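Side-chain contacts in lipopolysaccharide biosynthesis protein wbpB (Thermus thermophilus, PDB 3O9Z), which is an NAD-dependent dehydrogenase of the Gfo/Idh/MocA family, involved in the biosynthesis of the bacterial sugar 2,3-diacetamido-2,3-dideoxy-D-mannuronic acid: residues Y75-S80 against E268-T273; Q131-P136 against E277-D282; T4-T9 against K21-V26. All coordinates share one frame; numbering follows the deposited sequence.

All three contacts reach the same mixed sheet of the NAD-binding Rossmann domain, and each holds a residue that touches NAD. Interactions 1 and 3 have centres about 8 Å apart and use the neighbouring strands 75-78 and 5-9, each packed against a helix, 266-274 or 16-25. Interaction 2 lies about 11 Å from interaction 1, where strand 279-280 ends the sheet; the salt bridge Lys272-Glu277 ties the two together. The touching residues of interactions 1 and 2 are all buried; in interaction 3 Phe6 and Ile23 are buried and Val26 is partly exposed. Chemistry changes accordingly: a hydroxyl pair in interaction 1, an arginine chain over a ring in interaction 2, hydrocarbon on a ring in interaction 3.

Interaction 1. Residues Y75-S80 against E268-T273; sequences YLSIAS and EVYRKT. With NAD (nicotinamide-adenine-dinucleotide), chain E.
Strand 75-78 and residues 268-273 of helix 266-274 keep their backbones well apart, with Ser77 CA 9.8 Å from Tyr270 CA, and the gap is bridged largely by the tyrosine side chains, Tyr270 from the helix and Tyr75 from the strand. Ser77 points toward the helix, and its OG meets Tyr270 OH in a 2.8 Å hydrogen bond in which either hydroxyl could be the donor. OG stands anti to the carbonyl carbon (chi1 -65°), and Ser77 CB also lies near the phenol oxygen, 3.3 Å from Tyr270 OH. His19 ND1 makes a second hydrogen bond to that phenol, so two partners hold this buried oxygen. The strand belongs to the parallel sheet of the Rossmann fold, paired with strands 5-9 and 98-101, and the helix arrives from much later in the chain to cover it. At the start of the strand, Tyr75 OH lies 3.8 Å from Thr273 CG2 and bonds weakly to Asn98 ND2. Thr273 turns this methyl to the strand while its OG1 bonds back to Val269 O at 2.7 Å. Thr273 N reaches the same carbonyl from the opposite face of its plane. Where the strand ends, the turn enters the cofactor pocket: Ala79 O lies 3.1 Å from C5D of NAD.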
loop_
_atom_site.group_PDB
_atom_site.type_symbol
_atom_site.label_atom_id
_atom_site.label_comp_id
_atom_site.label_asym_id
_atom_site.label_seq_id
_atom_site.Cartn_x
_atom_site.Cartn_y
_atom_site.Cartn_z
ATOM N N TYR A 75 19.770 -16.519 11.330
ATOM C CA TYR A 75 19.004 -16.899 10.151
ATOM C C TYR A 75 17.963 -15.803 9.847
ATOM O O TYR A 75 17.297 -15.271 10.768
ATOM C CB TYR A 75 18.215 -18.174 10.420
ATOM C CG TYR A 75 18.970 -19.406 9.971
ATOM C CD1 TYR A 75 18.814 -19.897 8.686
ATOM C CD2 TYR A 75 19.902 -19.992 10.801
ATOM C CE1 TYR A 75 19.513 -21.011 8.247
ATOM C CE2 TYR A 75 20.621 -21.088 10.374
ATOM C CZ TYR A 75 20.424 -21.581 9.109
ATOM O OH TYR A 75 21.144 -22.673 8.668
ATOM N N LEU A 76 17.864 -15.489 8.570
ATOM C CA LEU A 76 16.682 -14.765 8.072
ATOM C C LEU A 76 15.766 -15.815 7.447
ATOM O O LEU A 76 16.141 -16.371 6.404
ATOM C CB LEU A 76 17.106 -13.685 7.092
ATOM C CG LEU A 76 15.922 -12.812 6.649
ATOM C CD1 LEU A 76 15.333 -12.040 7.864
ATOM C CD2 LEU A 76 16.405 -11.891 5.606
ATOM N N SER A 77 14.575 -16.049 8.011
ATOM C CA SER A 77 13.528 -16.817 7.331
ATOM C C SER A 77 12.715 -15.900 6.426
ATOM O O SER A 77 12.339 -14.792 6.809
ATOM C CB SER A 77 12.592 -17.478 8.323
ATOM O OG SER A 77 13.213 -18.469 9.138
ATOM N N ILE A 78 12.400 -16.383 5.232
ATOM C CA ILE A 78 11.890 -15.492 4.194
ATOM C C ILE A 78 10.579 -16.078 3.660
ATOM O O ILE A 78 10.553 -17.107 2.990
ATOM C CB ILE A 78 12.917 -15.283 3.035
ATOM C CG1 ILE A 78 14.117 -14.504 3.600
ATOM C CG2 ILE A 78 12.351 -14.599 1.822
ATOM C CD1 ILE A 78 15.373 -14.551 2.670
ATOM N N ALA A 79 9.489 -15.385 3.977
ATOM C CA ALA A 79 8.128 -15.791 3.534
ATOM C C ALA A 79 7.464 -14.661 2.752
ATOM O O ALA A 79 6.220 -14.532 2.780
ATOM C CB ALA A 79 7.313 -16.233 4.723
ATOM N N SER A 80 8.232 -13.825 2.077
ATOM C CA SER A 80 7.787 -12.745 1.206
ATOM C C SER A 80 7.413 -13.264 -0.191
ATOM O O SER A 80 7.685 -14.453 -0.481
ATOM C CB SER A 80 8.887 -11.682 1.132
ATOM O OG SER A 80 10.073 -12.352 0.653
ATOM N N GLU A 268 9.826 -29.947 10.256
ATOM C CA GLU A 268 10.870 -30.846 9.774
ATOM C C GLU A 268 11.891 -30.272 8.785
ATOM O O GLU A 268 13.079 -30.515 8.914
ATOM C CB GLU A 268 10.221 -32.128 9.246
ATOM C CG GLU A 268 11.234 -33.131 8.690
ATOM C CD GLU A 268 12.129 -33.737 9.745
ATOM O OE1 GLU A 268 11.763 -33.722 10.951
ATOM O OE2 GLU A 268 13.187 -34.258 9.325
ATOM N N VAL A 269 11.495 -29.428 7.825
ATOM C CA VAL A 269 12.468 -28.682 7.066
ATOM C C VAL A 269 13.403 -27.859 7.964
ATOM O O VAL A 269 14.577 -27.725 7.674
ATOM C CB VAL A 269 11.724 -27.810 6.023
ATOM C CG1 VAL A 269 12.670 -26.962 5.222
ATOM C CG2 VAL A 269 10.932 -28.753 5.105
ATOM N N TYR A 270 12.837 -27.186 8.969
ATOM C CA TYR A 270 13.643 -26.283 9.798
ATOM C C TYR A 270 14.686 -27.094 10.556
ATOM O O TYR A 270 15.867 -26.765 10.587
ATOM C CB TYR A 270 12.744 -25.561 10.812
ATOM C CG TYR A 270 12.314 -24.179 10.384
ATOM C CD1 TYR A 270 12.785 -23.062 11.059
ATOM C CD2 TYR A 270 11.419 -23.997 9.340
ATOM C CE1 TYR A 270 12.403 -21.779 10.671
ATOM C CE2 TYR A 270 11.026 -22.737 8.955
ATOM C CZ TYR A 270 11.514 -21.640 9.618
ATOM O OH TYR A 270 11.195 -20.367 9.231
ATOM N N ARG A 271 14.208 -28.195 11.109
ATOM C CA ARG A 271 15.139 -29.098 11.792
ATOM C C ARG A 271 16.293 -29.580 10.909
ATOM O O ARG A 271 17.466 -29.543 11.297
ATOM C CB ARG A 271 14.367 -30.281 12.352
ATOM C CG ARG A 271 15.266 -31.199 13.168
ATOM C CD ARG A 271 14.654 -32.575 13.422
ATOM N NE ARG A 271 14.638 -33.411 12.218
ATOM C CZ ARG A 271 15.701 -34.029 11.705
ATOM N NH1 ARG A 271 16.899 -33.889 12.262
ATOM N NH2 ARG A 271 15.578 -34.778 10.616
ATOM N N LYS A 272 15.971 -30.046 9.710
ATOM C CA LYS A 272 17.033 -30.502 8.818
ATOM C C LYS A 272 18.005 -29.394 8.498
ATOM O O LYS A 272 19.201 -29.615 8.415
ATOM C CB LYS A 272 16.416 -31.024 7.510
ATOM C CG LYS A 272 15.620 -32.313 7.721
ATOM C CD LYS A 272 15.343 -33.040 6.408
ATOM C CE LYS A 272 16.595 -33.236 5.555
ATOM N NZ LYS A 272 17.263 -34.556 5.801
ATOM N N THR A 273 17.496 -28.175 8.350
ATOM C CA THR A 273 18.331 -27.063 7.951
ATOM C C THR A 273 19.333 -26.831 9.080
ATOM O O THR A 273 20.516 -26.620 8.849
ATOM C CB THR A 273 17.453 -25.823 7.664
ATOM O OG1 THR A 273 16.512 -26.196 6.627
ATOM C CG2 THR A 273 18.304 -24.662 7.174
HETATM P PA NAD E . 0.810 -13.901 1.125
HETATM O O1A NAD E . -0.244 -14.455 2.007
HETATM O O2A NAD E . 0.489 -12.960 -0.047
HETATM O O5B NAD E . 1.755 -13.194 2.176
HETATM C C5B NAD E . 2.829 -12.489 1.619
HETATM C C4B NAD E . 3.367 -11.511 2.692
HETATM O O4B NAD E . 4.598 -10.884 2.247
HETATM C C3B NAD E . 2.349 -10.348 2.853
HETATM O O3B NAD E . 1.931 -10.202 4.226
HETATM C C2B NAD E . 3.076 -9.113 2.294
HETATM O O2B NAD E . 2.722 -7.871 2.919
HETATM C C1B NAD E . 4.527 -9.522 2.689
HETATM N N9A NAD E . 5.518 -8.719 1.927
HETATM C C8A NAD E . 5.474 -7.998 0.773
HETATM N N7A NAD E . 6.643 -7.405 0.540
HETATM C C5A NAD E . 7.459 -7.668 1.612
HETATM C C6A NAD E . 8.809 -7.307 1.984
HETATM N N6A NAD E . 9.540 -6.466 1.189
HETATM N N1A NAD E . 9.192 -7.848 3.134
HETATM C C2A NAD E . 8.550 -8.655 3.968
HETATM N N3A NAD E . 7.271 -8.985 3.655
HETATM C C4A NAD E . 6.782 -8.522 2.499
HETATM O O3 NAD E . 1.653 -15.116 0.515
HETATM P PN NAD E . 2.025 -16.522 1.089
HETATM O O1N NAD E . 1.054 -17.555 0.519
HETATM O O2N NAD E . 2.215 -16.444 2.579
HETATM O O5D NAD E . 3.375 -16.875 0.312
HETATM C C5D NAD E . 4.529 -16.386 0.949
HETATM C C4D NAD E . 5.702 -17.205 0.381
HETATM O O4D NAD E . 5.523 -18.540 0.905
HETATM C C3D NAD E . 5.782 -17.308 -1.149
HETATM O O3D NAD E . 7.203 -17.448 -1.468
HETATM C C2D NAD E . 5.115 -18.670 -1.396
HETATM O O2D NAD E . 5.603 -19.307 -2.567
HETATM C C1D NAD E . 5.420 -19.512 -0.151
HETATM N N1N NAD E . 4.411 -20.535 0.118
HETATM C C2N NAD E . 4.792 -21.771 0.362
HETATM C C3N NAD E . 3.935 -22.815 0.646
HETATM C C7N NAD E . 4.547 -24.145 0.817
HETATM O O7N NAD E . 5.744 -24.284 1.151
HETATM N N7N NAD E . 3.690 -25.154 0.720
HETATM C C4N NAD E . 2.567 -22.519 0.700
HETATM C C5N NAD E . 2.201 -21.183 0.525
HETATM C C6N NAD E . 3.124 -20.177 0.249
#

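Interaction 2. Residues Q131-P136 against E277-D282; sequences QLRVHP and EGFGLD. With NAD (nicotinamide-adenine-dinucleotide), chain E.
Arg133 and Phe279 meet as aliphatic chain on aromatic face, joining the loop after strand 126-128 to the short, weakly bonded strand 279-280, outermost in the sheet of this chain and the antiparallel addition to the otherwise parallel Rossmann sheet. From Arg133 CB, which sits 3.6 Å from Phe279 CZ, the chain leaves with CG anti to the carbonyl carbon (chi1 -61°) and runs extended to NE. This straight course carries CD over one face of the phenyl ring, 4.0 Å from its centroid and 21° off the normal, a CH-pi contact displaced toward the rim between CD1 and CE1 of Phe279. Beyond CD the guanidinium is turned 51° from the ring plane, so it does not stack on the phenyl. Its NE instead forms a salt bridge with Asp190 OD2, while NH2 bonds weakly to Glu283 O. Asp190 thus supplies a carboxylate to the guanidinium of this buried residue. Val134 completes the contact from the ring's edge, placing CG1 near the plane of Phe279. The same loop reaches the cofactor through Gln131, whose bent side chain offers its amide to the carboxamide of the nicotinamide in two complementary bonds: NAD N7N donates to Gln131 OE1 at 2.9 Å, and Gln131 NE2 donates to NAD O7N at 3.0 Å.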
loop_
_atom_site.group_PDB
_atom_site.type_symbol
_atom_site.label_atom_id
_atom_site.label_comp_id
_atom_site.label_asym_id
_atom_site.label_seq_id
_atom_site.Cartn_x
_atom_site.Cartn_y
_atom_site.Cartn_z
ATOM N N GLN A 131 9.131 -28.922 1.198
ATOM C CA GLN A 131 8.675 -29.957 2.116
ATOM C C GLN A 131 8.394 -31.290 1.467
ATOM O O GLN A 131 8.277 -32.265 2.192
ATOM C CB GLN A 131 7.468 -29.457 2.925
ATOM C CG GLN A 131 6.151 -29.424 2.183
ATOM C CD GLN A 131 5.711 -28.039 1.736
ATOM O OE1 GLN A 131 4.503 -27.737 1.767
ATOM N NE2 GLN A 131 6.651 -27.169 1.399
ATOM N N LEU A 132 8.214 -31.351 0.148
ATOM C CA LEU A 132 8.036 -32.687 -0.432
ATOM C C LEU A 132 9.246 -33.593 -0.196
ATOM O O LEU A 132 9.112 -34.827 -0.136
ATOM C CB LEU A 132 7.683 -32.598 -1.919
ATOM C CG LEU A 132 6.324 -31.982 -2.247
ATOM C CD1 LEU A 132 6.061 -32.126 -3.749
ATOM C CD2 LEU A 132 5.264 -32.662 -1.439
ATOM N N ARG A 133 10.428 -32.997 -0.041
ATOM C CA ARG A 133 11.626 -33.821 0.194
ATOM C C ARG A 133 11.670 -34.436 1.589
ATOM O O ARG A 133 12.530 -35.286 1.864
ATOM C CB ARG A 133 12.910 -33.037 -0.070
ATOM C CG ARG A 133 13.033 -32.547 -1.490
ATOM C CD ARG A 133 14.417 -31.984 -1.720
ATOM N NE ARG A 133 14.622 -31.441 -3.049
ATOM C CZ ARG A 133 15.801 -31.434 -3.652
ATOM N NH1 ARG A 133 16.863 -31.968 -3.049
ATOM N NH2 ARG A 133 15.935 -30.880 -4.846
ATOM N N VAL A 134 10.772 -34.016 2.479
ATOM C CA VAL A 134 10.633 -34.685 3.769
ATOM C C VAL A 134 9.294 -35.407 3.924
ATOM O O VAL A 134 8.934 -35.905 4.995
ATOM C CB VAL A 134 10.927 -33.703 4.952
ATOM C CG1 VAL A 134 12.319 -33.113 4.767
ATOM C CG2 VAL A 134 9.871 -32.574 5.008
ATOM N N HIS A 135 8.511 -35.461 2.848
ATOM C CA HIS A 135 7.256 -36.189 2.930
ATOM C C HIS A 135 7.500 -37.684 3.026
ATOM O O HIS A 135 8.165 -38.235 2.165
ATOM C CB HIS A 135 6.423 -35.889 1.682
ATOM C CG HIS A 135 4.996 -36.334 1.796
ATOM N ND1 HIS A 135 4.632 -37.654 1.938
ATOM C CD2 HIS A 135 3.842 -35.624 1.827
ATOM C CE1 HIS A 135 3.313 -37.744 2.013
ATOM N NE2 HIS A 135 2.812 -36.525 1.952
ATOM N N PRO A 136 7.016 -38.348 4.086
ATOM C CA PRO A 136 7.365 -39.753 4.271
ATOM C C PRO A 136 7.019 -40.674 3.098
ATOM O O PRO A 136 7.765 -41.622 2.846
ATOM C CB PRO A 136 6.558 -40.156 5.516
ATOM C CG PRO A 136 6.430 -38.875 6.270
ATOM C CD PRO A 136 6.221 -37.822 5.214
ATOM N N GLU A 277 21.479 -30.363 7.132
ATOM C CA GLU A 277 20.961 -31.266 6.109
ATOM C C GLU A 277 19.969 -30.536 5.224
ATOM O O GLU A 277 19.097 -31.171 4.631
ATOM C CB GLU A 277 20.222 -32.420 6.765
ATOM C CG GLU A 277 21.117 -33.383 7.547
ATOM C CD GLU A 277 20.318 -34.422 8.307
ATOM O OE1 GLU A 277 19.169 -34.737 7.916
ATOM O OE2 GLU A 277 20.822 -34.927 9.331
ATOM N N GLY A 278 20.123 -29.216 5.147
ATOM C CA GLY A 278 19.148 -28.370 4.467
ATOM C C GLY A 278 19.282 -28.456 2.963
ATOM O O GLY A 278 20.221 -29.055 2.425
ATOM N N PHE A 279 18.307 -27.881 2.274
ATOM C CA PHE A 279 18.314 -27.860 0.825
ATOM C C PHE A 279 18.891 -26.560 0.320
ATOM O O PHE A 279 18.246 -25.505 0.442
ATOM C CB PHE A 279 16.885 -28.102 0.306
ATOM C CG PHE A 279 16.222 -29.243 1.006
ATOM C CD1 PHE A 279 16.759 -30.533 0.910
ATOM C CD2 PHE A 279 15.094 -29.053 1.773
ATOM C CE1 PHE A 279 16.200 -31.592 1.594
ATOM C CE2 PHE A 279 14.536 -30.109 2.481
ATOM C CZ PHE A 279 15.084 -31.413 2.371
ATOM N N GLY A 280 20.108 -26.607 -0.206
ATOM C CA GLY A 280 20.829 -25.426 -0.609
ATOM C C GLY A 280 20.721 -25.076 -2.074
ATOM O O GLY A 280 19.830 -25.633 -2.773
ATOM N N LEU A 281 21.554 -24.163 -2.558
ATOM C CA LEU A 281 21.535 -23.704 -3.918
ATOM C C LEU A 281 21.682 -24.886 -4.869
ATOM O O LEU A 281 21.024 -24.932 -5.900
ATOM C CB LEU A 281 22.651 -22.672 -4.169
ATOM C CG LEU A 281 22.508 -21.441 -3.266
ATOM C CD1 LEU A 281 23.760 -20.528 -3.319
ATOM C CD2 LEU A 281 21.342 -20.634 -3.770
ATOM N N ASP A 282 22.629 -25.763 -4.564
ATOM C CA ASP A 282 22.882 -26.883 -5.475
ATOM C C ASP A 282 21.654 -27.793 -5.600
ATOM O O ASP A 282 21.426 -28.329 -6.693
ATOM C CB ASP A 282 24.071 -27.719 -5.000
ATOM C CG ASP A 282 25.394 -26.980 -5.127
ATOM O OD1 ASP A 282 25.477 -25.931 -5.799
ATOM O OD2 ASP A 282 26.369 -27.517 -4.564
HETATM P PA NAD E . 0.810 -13.901 1.125
HETATM O O1A NAD E . -0.244 -14.455 2.007
HETATM O O2A NAD E . 0.489 -12.960 -0.047
HETATM O O5B NAD E . 1.755 -13.194 2.176
HETATM C C5B NAD E . 2.829 -12.489 1.619
HETATM C C4B NAD E . 3.367 -11.511 2.692
HETATM O O4B NAD E . 4.598 -10.884 2.247
HETATM C C3B NAD E . 2.349 -10.348 2.853
HETATM O O3B NAD E . 1.931 -10.202 4.226
HETATM C C2B NAD E . 3.076 -9.113 2.294
HETATM O O2B NAD E . 2.722 -7.871 2.919
HETATM C C1B NAD E . 4.527 -9.522 2.689
HETATM N N9A NAD E . 5.518 -8.719 1.927
HETATM C C8A NAD E . 5.474 -7.998 0.773
HETATM N N7A NAD E . 6.643 -7.405 0.540
HETATM C C5A NAD E . 7.459 -7.668 1.612
HETATM C C6A NAD E . 8.809 -7.307 1.984
HETATM N N6A NAD E . 9.540 -6.466 1.189
HETATM N N1A NAD E . 9.192 -7.848 3.134
HETATM C C2A NAD E . 8.550 -8.655 3.968
HETATM N N3A NAD E . 7.271 -8.985 3.655
HETATM C C4A NAD E . 6.782 -8.522 2.499
HETATM O O3 NAD E . 1.653 -15.116 0.515
HETATM P PN NAD E . 2.025 -16.522 1.089
HETATM O O1N NAD E . 1.054 -17.555 0.519
HETATM O O2N NAD E . 2.215 -16.444 2.579
HETATM O O5D NAD E . 3.375 -16.875 0.312
HETATM C C5D NAD E . 4.529 -16.386 0.949
HETATM C C4D NAD E . 5.702 -17.205 0.381
HETATM O O4D NAD E . 5.523 -18.540 0.905
HETATM C C3D NAD E . 5.782 -17.308 -1.149
HETATM O O3D NAD E . 7.203 -17.448 -1.468
HETATM C C2D NAD E . 5.115 -18.670 -1.396
HETATM O O2D NAD E . 5.603 -19.307 -2.567
HETATM C C1D NAD E . 5.420 -19.512 -0.151
HETATM N N1N NAD E . 4.411 -20.535 0.118
HETATM C C2N NAD E . 4.792 -21.771 0.362
HETATM C C3N NAD E . 3.935 -22.815 0.646
HETATM C C7N NAD E . 4.547 -24.145 0.817
HETATM O O7N NAD E . 5.744 -24.284 1.151
HETATM N N7N NAD E . 3.690 -25.154 0.720
HETATM C C4N NAD E . 2.567 -22.519 0.700
HETATM C C5N NAD E . 2.201 -21.183 0.525
HETATM C C6N NAD E . 3.124 -20.177 0.249
#

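Interaction 3. Residues T4-T9 against K21-V26; sequences TRFALT and KAIKEV
Ile23 lies over one face of the Phe6 ring, the main contact between helix 16-25 and strand 5-9. Residues 21-26 open with Lys21, whose NZ reaches forward one turn to Glu25 OE2 in a long, weak salt bridge of 3.4 Å on the exposed side. Ala22 turns instead to helix 266-274, touching Thr267 and Tyr270. Next comes Ile23, which points toward the strand and fits three carbons to Phe6. Its CG1 stands over the centre of the ring, 4.0 Å from the centroid and only 13° off the normal, a CH-pi contact made almost straight down. CG2, anti to the backbone N, comes 3.7 Å from Phe6 CD1, while CD1 of Ile23 reaches back to CB and CG of the phenylalanine. Both branches of Ile23 thus lie against the ring, nearest its CG and CD1 atoms. Strand 5-9 and helix 16-25 are the first two elements of a beta-alpha-beta unit completed by strand 29-34, as in the opening of a Rossmann fold, and this packing seats the helix on the sheet. Lys24, exposed, makes a cation-pi contact with Phe47. Glu25 has a second partner for its carboxylate, OE1 bonding to Thr267 OG1. Val26, just beyond the helix, sets CG2 at 4.4 Å from Phe6 CE1, and its carbonyl joins the strand's start through a water that donates to Val26 O at 3.2 Å and accepts from Thr4 N at 2.9 Å.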
loop_
_atom_site.group_PDB
_atom_site.type_symbol
_atom_site.label_atom_id
_atom_site.label_comp_id
_atom_site.label_asym_id
_atom_site.label_seq_id
_atom_site.Cartn_x
_atom_site.Cartn_y
_atom_site.Cartn_z
ATOM N N THR A 4 18.638 -20.720 18.433
ATOM C CA THR A 4 18.983 -20.142 17.141
ATOM C C THR A 4 18.210 -18.844 17.120
ATOM O O THR A 4 17.041 -18.867 17.440
ATOM C CB THR A 4 18.533 -21.056 15.985
ATOM O OG1 THR A 4 19.209 -22.307 16.185
ATOM C CG2 THR A 4 19.035 -20.473 14.684
ATOM N N ARG A 5 18.849 -17.802 16.612
ATOM C CA ARG A 5 18.155 -16.508 16.551
ATOM C C ARG A 5 17.696 -16.256 15.107
ATOM O O ARG A 5 18.514 -16.181 14.170
ATOM C CB ARG A 5 19.057 -15.383 17.025
ATOM C CG ARG A 5 19.383 -15.447 18.517
ATOM C CD ARG A 5 20.573 -14.544 18.888
ATOM N NE ARG A 5 20.385 -13.109 18.638
ATOM C CZ ARG A 5 19.604 -12.299 19.351
ATOM N NH1 ARG A 5 19.558 -11.011 19.054
ATOM N NH2 ARG A 5 18.859 -12.787 20.336
ATOM N N PHE A 6 16.387 -15.997 14.972
ATOM C CA PHE A 6 15.764 -15.814 13.662
ATOM C C PHE A 6 15.212 -14.409 13.498
ATOM O O PHE A 6 14.725 -13.805 14.486
ATOM C CB PHE A 6 14.562 -16.737 13.584
ATOM C CG PHE A 6 14.892 -18.163 13.307
ATOM C CD1 PHE A 6 14.994 -19.061 14.363
ATOM C CD2 PHE A 6 15.027 -18.613 12.007
ATOM C CE1 PHE A 6 15.326 -20.405 14.121
ATOM C CE2 PHE A 6 15.392 -19.938 11.759
ATOM C CZ PHE A 6 15.439 -20.851 12.805
ATOM N N ALA A 7 15.244 -13.871 12.284
ATOM C CA ALA A 7 14.341 -12.770 11.933
ATOM C C ALA A 7 13.481 -13.373 10.808
ATOM O O ALA A 7 13.882 -14.327 10.135
ATOM C CB ALA A 7 15.097 -11.587 11.429
ATOM N N LEU A 8 12.284 -12.833 10.621
ATOM C CA LEU A 8 11.298 -13.410 9.661
ATOM C C LEU A 8 10.792 -12.292 8.755
ATOM O O LEU A 8 10.410 -11.218 9.259
ATOM C CB LEU A 8 10.137 -14.114 10.348
ATOM C CG LEU A 8 8.984 -14.543 9.438
ATOM C CD1 LEU A 8 9.416 -15.608 8.458
ATOM C CD2 LEU A 8 7.873 -15.074 10.355
ATOM N N THR A 9 10.753 -12.524 7.441
ATOM C CA THR A 9 10.086 -11.597 6.522
ATOM C C THR A 9 8.786 -12.227 6.035
ATOM O O THR A 9 8.642 -13.449 5.943
ATOM C CB THR A 9 10.901 -11.190 5.324
ATOM O OG1 THR A 9 10.989 -12.284 4.402
ATOM C CG2 THR A 9 12.334 -10.824 5.769
ATOM N N LYS A 21 5.361 -21.414 14.038
ATOM C CA LYS A 21 5.281 -22.708 14.707
ATOM C C LYS A 21 6.630 -23.452 14.594
ATOM O O LYS A 21 7.105 -24.036 15.588
ATOM C CB LYS A 21 4.086 -23.502 14.173
ATOM C CG LYS A 21 3.941 -24.913 14.721
ATOM C CD LYS A 21 3.130 -25.740 13.743
ATOM C CE LYS A 21 1.834 -26.166 14.380
ATOM N NZ LYS A 21 1.985 -27.582 14.809
ATOM N N ALA A 22 7.285 -23.423 13.432
ATOM C CA ALA A 22 8.558 -24.144 13.269
ATOM C C ALA A 22 9.656 -23.553 14.156
ATOM O O ALA A 22 10.456 -24.279 14.760
ATOM C CB ALA A 22 9.032 -24.099 11.794
ATOM N N ILE A 23 9.778 -22.233 14.168
ATOM C CA ILE A 23 10.791 -21.587 14.996
ATOM C C ILE A 23 10.578 -21.956 16.453
ATOM O O ILE A 23 11.544 -22.263 17.152
ATOM C CB ILE A 23 10.733 -20.053 14.822
ATOM C CG1 ILE A 23 11.206 -19.683 13.420
ATOM C CG2 ILE A 23 11.606 -19.326 15.878
ATOM C CD1 ILE A 23 10.917 -18.236 13.012
ATOM N N LYS A 24 9.332 -21.889 16.907
ATOM C CA LYS A 24 8.954 -22.355 18.241
ATOM C C LYS A 24 9.467 -23.784 18.472
ATOM O O LYS A 24 10.285 -24.035 19.376
ATOM C CB LYS A 24 7.431 -22.292 18.373
ATOM C CG LYS A 24 6.834 -23.021 19.554
ATOM C CD LYS A 24 6.471 -21.997 20.601
ATOM C CE LYS A 24 7.592 -20.983 20.767
ATOM N NZ LYS A 24 7.022 -19.626 20.967
ATOM N N GLU A 25 8.978 -24.703 17.639
ATOM C CA GLU A 25 9.178 -26.137 17.824
ATOM C C GLU A 25 10.654 -26.533 17.702
ATOM O O GLU A 25 11.068 -27.518 18.292
ATOM C CB GLU A 25 8.263 -26.943 16.883
ATOM C CG GLU A 25 6.790 -26.728 17.185
ATOM C CD GLU A 25 5.819 -27.596 16.399
ATOM O OE1 GLU A 25 6.154 -28.084 15.296
ATOM O OE2 GLU A 25 4.666 -27.730 16.860
ATOM N N VAL A 26 11.492 -25.763 17.023
ATOM C CA VAL A 26 12.921 -26.070 17.046
ATOM C C VAL A 26 13.710 -25.347 18.159
ATOM O O VAL A 26 14.942 -25.398 18.179
ATOM C CB VAL A 26 13.601 -25.823 15.689
ATOM C CG1 VAL A 26 12.990 -26.699 14.583
ATOM C CG2 VAL A 26 13.615 -24.330 15.310
HETATM O O HOH W 1 17.424 -23.345 17.926
#